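PDB 1NY1: probable polysaccharide deacetylase pdaA from Bacillus subtilis, which deacetylates N-acetylmuramic acid in the glycan strands of spore peptidoglycan, a step toward the muramic delta-lactam of the cortex, and is required for germination. Local coordinates for residues S27-E30 / F35-G38; H68-T73 / D211-L216; D118-V123 / K155-Q160. All blocks are in the same frame, centred on the assembly; numbering follows the deposited sequence.

In the fold
Interaction 1 comes first along the chain: a tight local closure in which the chain leaving helix 23-31 turns back and 35-38 meets the helix's own 27-30. Interaction 2 then closes a much longer loop, bringing the segment 68-73, which leads into strand 73-76, against helix 205-219. Nested inside that loop, interaction 3 joins helix 113-131 to the end of helix 148-156 and the residues beyond it. Interactions 2 and 3 lie on opposite sides of the chain's centre, about 29 Å apart between centres, and both fall within the NodB homology region. Interactions 1 and 3 touch by packing, F35 CE2 lying 3.8 Å from Q160 CG.

Interaction 1. Residues S27-E30 / F35-G38; sequences SLIE and FYLG
The ring of Y36 meets I29 at its edge, where the CD1 methyl of I29 lies close to the ring plane. This methyl is 3.5 Å from Y36 CE1 and equally near the neighbouring CD1 of the ring, so it sits against the bond joining them and not over a face. The ring of W8 also meets that of Y36, with the two planes inclined at about 55°. The side chains of I29 and Y36 cross at about a right angle. In I29 the branch CG1 is wedged between the backbone N and the carbonyl carbon (chi1 60°), and the chain then runs extended (chi2 169°), which carries CD1 out from the helix as its foremost atom. Isoleucine suits the place because its longer branch spans the gap between helix and loop, while the shorter methyl remains near the backbone.

The same CD1 reaches the main chain of the loop at F35 CA, 4.4 Å away. The side chain of F35 leaves in the other direction, so here the residue offers backbone and not ring. Just 125 Å² is buried between the segments, yet all three touching residues are themselves buried. Tyrosine suits its position by combining an apolar ring edge with a polar end: its OH is hydrogen-bonded to N26 OD1 and to the backbone N of A21, which ties the ring to the first turn of the helix and to the chain just before it.

The contact packs helix 23-31 against the loop that leads to strand 44-51. On its far side F35 lies on L229 and M230 of helix 226-234, and backbone hydrogen bonds join F35 to F163 and G38 to G193.

Interaction 2. Residues H68-T73 / D211-L216; sequences HRVTGT and DAITDL
H68 lays one face of its imidazole on I213, whose CG2 methyl sits 3.7 Å from the ring centroid and 19° off the ring normal, a CH-pi contact. The methyl is displaced toward the rim, so its nearest ring atom is CG, at 3.5 Å. In I213 the CG2 branch points anti to the backbone N, with CG1 beside that nitrogen (chi1 -67°), which turns the CG2 methyl over the ring face, off its centre, while CD1 approaches ring atom CD2. A second methyl, V70 CG2, lies 4.3 Å from I213 CG2, adding a looser aliphatic contact.

At the ring's edge, near its plane, H68 CE1 comes to 3.1 Å from T214 OG1. This is a close approach of a polarised C-H to an oxygen. The threonine hydroxyl itself is hydrogen-bonded to D210 O, one turn back in the helix. The same residue also steers the histidine, for H68 NE2 is hydrogen-bonded to D210 OD1. A carboxylate there fixes the rotation of the imidazole and would probably stabilise a positive charge on it. Histidine suits the position, offering a flat face to isoleucine and a polar edge to aspartate.

The carbonyl oxygen of H68 is in turn hydrogen-bonded to K217 NZ, further along helix 205-219. Next comes R69, with positive phi (50°), closing helix 58-67 in a Schellman motif that turns the chain toward strand 73-76.

The contact thus joins the connection from helix 58-67 to strand 73-76 with helix 205-219. V70 and I213 both reach L47 of strand 44-51 and F223 of strand 222-224, packing against the parallel sheet, while D211 and A212 face helix 179-188.

Interaction 3. Residues D118-V123 / K155-Q160; sequences DELDSV and KRLGYQ
A Schellman motif closes helix 148-156, and the chain emerging from it brings Y159 against L120 of helix 113-131. G158 has positive phi (86°), where a side chain would press on the preceding carbonyl oxygen, so glycine is well fitted; its N bonds to K155 O at 2.9 Å.

Past this turn the tyrosine ring offers one face to L120 CD1, a CH-pi contact with the methyl 3.8 Å from the centroid and 26° off the normal. The methyl is shifted toward the rim, closest to CE2 at 3.5 Å. Y159 CG lies beside the backbone N and anti to the carbonyl carbon (chi1 -80°), which directs the ring toward L120. The two side chains run past each other in opposite directions, and L120 CB consequently lies beside the phenol end, 3.6 Å from Y159 OH. Leucine suits the place because its branched end puts a methyl over the ring while its CB packs beside the phenol end. L157, just after the last helical residue, brings its CD1 methyl to 4.3 Å from L120 CD1, while its CB lies at the tyrosine ring's edge.

The polar end of the buried tyrosine is held by N124: OH is hydrogen-bonded to N124 OD1, with a weak bond to N100 ND2. That amide also bonds to L120 O. The L120 side chain is about 8 Å from that of H101, a divalent-metal ligand.

The contact joins helix 113-131 to the end of helix 148-156, with L120 and Y159 both resting on L139 of strand 138-139.

Interaction 1. Residues S27-E30 / F35-G38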
# COMPACT_ATOMS: atom_id res chain seq x y z
N SER A 27 -15.33 10.49 7.81
CA SER A 27 -15.44 11.93 7.58
C SER A 27 -14.07 12.59 7.49
O SER A 27 -13.84 13.43 6.62
CB SER A 27 -16.24 12.59 8.71
OG SER A 27 -17.60 12.18 8.67
N LEU A 28 -13.16 12.20 8.38
CA LEU A 28 -11.82 12.77 8.39
C LEU A 28 -11.06 12.52 7.10
O LEU A 28 -10.56 13.45 6.47
CB LEU A 28 -11.01 12.20 9.56
CG LEU A 28 -10.23 13.21 10.40
CD1 LEU A 28 -9.11 12.48 11.13
CD2 LEU A 28 -9.64 14.31 9.52
N ILE A 29 -10.97 11.26 6.70
CA ILE A 29 -10.25 10.90 5.49
C ILE A 29 -10.84 11.55 4.24
O ILE A 29 -10.11 12.04 3.38
CB ILE A 29 -10.21 9.38 5.28
CG1 ILE A 29 -11.63 8.83 5.19
CG2 ILE A 29 -9.46 8.72 6.43
CD1 ILE A 29 -11.69 7.39 4.73
N GLU A 30 -12.17 11.57 4.15
CA GLU A 30 -12.83 12.17 2.99
C GLU A 30 -12.60 13.67 2.92
O GLU A 30 -12.56 14.25 1.83
CB GLU A 30 -14.33 11.86 3.02
CG GLU A 30 -14.66 10.40 2.77
CD GLU A 30 -14.17 9.92 1.41
OE1 GLU A 30 -14.63 10.47 0.38
OE2 GLU A 30 -13.32 9.00 1.37
N PHE A 35 -8.32 7.56 1.29
CA PHE A 35 -9.26 6.45 1.17
C PHE A 35 -8.64 5.13 1.59
O PHE A 35 -7.42 5.02 1.72
CB PHE A 35 -9.78 6.35 -0.27
CG PHE A 35 -8.69 6.23 -1.30
CD1 PHE A 35 -8.10 5.00 -1.57
CD2 PHE A 35 -8.22 7.36 -1.96
CE1 PHE A 35 -7.06 4.90 -2.49
CE2 PHE A 35 -7.18 7.27 -2.88
CZ PHE A 35 -6.60 6.03 -3.15
N TYR A 36 -9.49 4.13 1.82
CA TYR A 36 -9.02 2.81 2.21
C TYR A 36 -9.71 1.73 1.40
O TYR A 36 -9.41 0.54 1.54
CB TYR A 36 -9.23 2.56 3.70
CG TYR A 36 -10.66 2.68 4.20
CD1 TYR A 36 -11.21 3.93 4.50
CD2 TYR A 36 -11.42 1.54 4.45
CE1 TYR A 36 -12.48 4.04 5.07
CE2 TYR A 36 -12.70 1.64 5.02
CZ TYR A 36 -13.21 2.89 5.33
OH TYR A 36 -14.44 2.99 5.93
N LEU A 37 -10.64 2.15 0.54
CA LEU A 37 -11.37 1.25 -0.33
C LEU A 37 -11.48 1.85 -1.73
O LEU A 37 -11.41 3.06 -1.90
CB LEU A 37 -12.79 1.01 0.21
CG LEU A 37 -12.95 0.12 1.44
CD1 LEU A 37 -14.34 0.32 2.04
CD2 LEU A 37 -12.75 -1.34 1.05
N GLY A 38 -11.65 0.97 -2.71
CA GLY A 38 -11.80 1.39 -4.09
C GLY A 38 -13.28 1.28 -4.42
O GLY A 38 -14.12 1.59 -3.58

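Interaction 2. Residues H68-T73 / D211-L216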
# COMPACT_ATOMS: atom_id res chain seq x y z
N HIS A 68 0.66 -12.84 -13.77
CA HIS A 68 -0.77 -12.57 -13.72
C HIS A 68 -1.14 -11.23 -14.34
O HIS A 68 -2.31 -10.86 -14.38
CB HIS A 68 -1.25 -12.59 -12.26
CG HIS A 68 -1.21 -13.94 -11.63
ND1 HIS A 68 -2.08 -14.95 -11.99
CD2 HIS A 68 -0.41 -14.45 -10.67
CE1 HIS A 68 -1.81 -16.03 -11.27
NE2 HIS A 68 -0.79 -15.76 -10.47
N ARG A 69 -0.12 -10.52 -14.83
CA ARG A 69 -0.28 -9.20 -15.43
C ARG A 69 -1.09 -8.28 -14.52
O ARG A 69 -2.03 -7.60 -14.96
CB ARG A 69 -0.93 -9.29 -16.82
CG ARG A 69 -0.54 -8.13 -17.73
CD ARG A 69 -0.98 -8.36 -19.17
NE ARG A 69 -0.60 -7.27 -20.07
CZ ARG A 69 0.63 -7.06 -20.54
NH1 ARG A 69 1.62 -7.87 -20.21
NH2 ARG A 69 0.85 -6.04 -21.36
N VAL A 70 -0.72 -8.26 -13.25
CA VAL A 70 -1.36 -7.42 -12.26
C VAL A 70 -0.40 -6.31 -11.87
O VAL A 70 0.80 -6.53 -11.74
CB VAL A 70 -1.73 -8.24 -11.00
CG1 VAL A 70 -2.27 -7.31 -9.91
CG2 VAL A 70 -2.78 -9.29 -11.36
N THR A 71 -0.93 -5.10 -11.71
CA THR A 71 -0.11 -3.94 -11.35
C THR A 71 -0.16 -3.66 -9.86
O THR A 71 -1.23 -3.43 -9.30
CB THR A 71 -0.59 -2.68 -12.11
OG1 THR A 71 -0.43 -2.89 -13.52
CG2 THR A 71 0.23 -1.46 -11.69
N GLY A 72 1.00 -3.68 -9.21
CA GLY A 72 1.04 -3.41 -7.79
C GLY A 72 1.51 -2.00 -7.49
O GLY A 72 2.09 -1.33 -8.34
N THR A 73 1.24 -1.54 -6.27
CA THR A 73 1.68 -0.22 -5.83
C THR A 73 2.55 -0.53 -4.62
O THR A 73 2.09 -1.12 -3.64
CB THR A 73 0.49 0.69 -5.45
OG1 THR A 73 -0.34 0.89 -6.60
CG2 THR A 73 0.99 2.04 -4.96
N ASP A 211 -1.06 -18.11 -5.56
CA ASP A 211 -2.27 -18.91 -5.38
C ASP A 211 -3.51 -18.04 -5.15
O ASP A 211 -4.59 -18.33 -5.67
CB ASP A 211 -2.13 -19.87 -4.19
CG ASP A 211 -1.08 -20.94 -4.42
OD1 ASP A 211 -0.52 -21.01 -5.54
OD2 ASP A 211 -0.82 -21.72 -3.49
N ALA A 212 -3.34 -16.99 -4.36
CA ALA A 212 -4.44 -16.09 -4.05
C ALA A 212 -4.98 -15.40 -5.30
O ALA A 212 -6.18 -15.33 -5.51
CB ALA A 212 -4.00 -15.04 -3.03
N ILE A 213 -4.08 -14.88 -6.14
CA ILE A 213 -4.53 -14.22 -7.36
C ILE A 213 -5.22 -15.23 -8.26
O ILE A 213 -6.31 -14.97 -8.78
CB ILE A 213 -3.35 -13.58 -8.13
CG1 ILE A 213 -2.76 -12.43 -7.30
CG2 ILE A 213 -3.84 -13.04 -9.48
CD1 ILE A 213 -1.50 -11.86 -7.89
N THR A 214 -4.59 -16.39 -8.44
CA THR A 214 -5.18 -17.42 -9.28
C THR A 214 -6.61 -17.73 -8.83
O THR A 214 -7.55 -17.63 -9.62
CB THR A 214 -4.35 -18.72 -9.26
OG1 THR A 214 -3.02 -18.44 -9.71
CG2 THR A 214 -4.97 -19.77 -10.17
N ASP A 215 -6.78 -18.08 -7.56
CA ASP A 215 -8.11 -18.42 -7.05
C ASP A 215 -9.09 -17.25 -6.98
O ASP A 215 -10.30 -17.44 -7.19
CB ASP A 215 -8.00 -19.08 -5.67
CG ASP A 215 -7.33 -20.44 -5.74
OD1 ASP A 215 -7.70 -21.25 -6.63
OD2 ASP A 215 -6.44 -20.71 -4.90
N LEU A 216 -8.60 -16.05 -6.70
CA LEU A 216 -9.48 -14.89 -6.64
C LEU A 216 -9.99 -14.56 -8.04
O LEU A 216 -11.15 -14.17 -8.22
CB LEU A 216 -8.75 -13.69 -6.01
CG LEU A 216 -8.65 -13.78 -4.48
CD1 LEU A 216 -7.68 -12.74 -3.94
CD2 LEU A 216 -10.03 -13.58 -3.87

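Interaction 3. Residues D118-V123 / K155-Q160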
# COMPACT_ATOMS: atom_id res chain seq x y z
N ASP A 118 10.64 17.28 3.42
CA ASP A 118 11.93 16.64 3.15
C ASP A 118 11.83 15.12 3.22
O ASP A 118 12.41 14.42 2.39
CB ASP A 118 12.97 17.11 4.17
CG ASP A 118 14.34 16.51 3.92
OD1 ASP A 118 14.98 16.89 2.91
OD2 ASP A 118 14.77 15.65 4.71
N GLU A 119 11.10 14.62 4.21
CA GLU A 119 10.92 13.19 4.39
C GLU A 119 10.30 12.55 3.15
O GLU A 119 10.65 11.43 2.78
CB GLU A 119 10.02 12.91 5.59
CG GLU A 119 10.71 12.87 6.95
CD GLU A 119 11.73 11.74 7.05
OE1 GLU A 119 11.47 10.64 6.52
OE2 GLU A 119 12.78 11.95 7.69
N LEU A 120 9.38 13.27 2.51
CA LEU A 120 8.72 12.74 1.33
C LEU A 120 9.49 13.01 0.04
O LEU A 120 9.69 12.11 -0.77
CB LEU A 120 7.30 13.30 1.22
CG LEU A 120 6.40 13.06 2.44
CD1 LEU A 120 5.00 13.56 2.16
CD2 LEU A 120 6.38 11.57 2.77
N ASP A 121 9.93 14.25 -0.16
CA ASP A 121 10.65 14.57 -1.38
C ASP A 121 11.91 13.74 -1.56
O ASP A 121 12.24 13.34 -2.67
CB ASP A 121 11.03 16.05 -1.44
CG ASP A 121 11.83 16.38 -2.69
OD1 ASP A 121 11.28 16.26 -3.80
OD2 ASP A 121 13.01 16.75 -2.56
N SER A 122 12.61 13.49 -0.45
CA SER A 122 13.84 12.72 -0.51
C SER A 122 13.63 11.34 -1.14
O SER A 122 14.50 10.84 -1.86
CB SER A 122 14.46 12.59 0.89
OG SER A 122 13.55 12.01 1.81
N VAL A 123 12.49 10.72 -0.89
CA VAL A 123 12.21 9.41 -1.47
C VAL A 123 12.07 9.53 -2.98
O VAL A 123 12.69 8.79 -3.74
CB VAL A 123 10.93 8.77 -0.87
CG1 VAL A 123 10.62 7.45 -1.57
CG2 VAL A 123 11.11 8.54 0.62
N LYS A 155 -1.55 16.63 1.97
CA LYS A 155 -2.45 16.97 0.88
C LYS A 155 -2.00 18.30 0.27
O LYS A 155 -2.09 18.50 -0.94
CB LYS A 155 -3.89 17.11 1.38
CG LYS A 155 -4.88 17.57 0.32
CD LYS A 155 -6.27 17.82 0.90
CE LYS A 155 -7.20 18.36 -0.18
NZ LYS A 155 -8.57 18.66 0.33
N ARG A 156 -1.52 19.20 1.11
CA ARG A 156 -1.05 20.50 0.63
C ARG A 156 0.16 20.28 -0.27
O ARG A 156 0.39 21.04 -1.20
CB ARG A 156 -0.67 21.40 1.80
CG ARG A 156 -0.40 22.85 1.39
CD ARG A 156 -0.05 23.73 2.58
NE ARG A 156 1.38 24.01 2.70
CZ ARG A 156 2.32 23.10 2.91
NH1 ARG A 156 2.01 21.82 3.03
NH2 ARG A 156 3.59 23.47 3.01
N LEU A 157 0.91 19.22 0.03
CA LEU A 157 2.10 18.87 -0.74
C LEU A 157 1.75 18.07 -1.99
O LEU A 157 2.63 17.61 -2.72
CB LEU A 157 3.07 18.07 0.13
CG LEU A 157 3.66 18.81 1.33
CD1 LEU A 157 4.55 17.88 2.12
CD2 LEU A 157 4.44 20.02 0.84
N GLY A 158 0.45 17.89 -2.23
CA GLY A 158 -0.01 17.16 -3.40
C GLY A 158 -0.09 15.66 -3.24
O GLY A 158 -0.24 14.93 -4.22
N TYR A 159 0.01 15.18 -2.00
CA TYR A 159 -0.04 13.75 -1.74
C TYR A 159 -1.42 13.20 -1.45
O TYR A 159 -2.23 13.81 -0.75
CB TYR A 159 0.89 13.38 -0.59
CG TYR A 159 2.34 13.27 -0.99
CD1 TYR A 159 2.83 12.09 -1.56
CD2 TYR A 159 3.21 14.35 -0.84
CE1 TYR A 159 4.16 11.99 -1.96
CE2 TYR A 159 4.54 14.26 -1.24
CZ TYR A 159 5.01 13.08 -1.80
OH TYR A 159 6.32 12.99 -2.21
N GLN A 160 -1.67 12.03 -2.02
CA GLN A 160 -2.92 11.32 -1.82
C GLN A 160 -2.56 10.25 -0.80
O GLN A 160 -1.68 9.43 -1.06
CB GLN A 160 -3.35 10.66 -3.13
CG GLN A 160 -4.76 10.15 -3.12
CD GLN A 160 -5.77 11.27 -3.25
OE1 GLN A 160 -6.93 11.11 -2.90
NE2 GLN A 160 -5.32 12.41 -3.77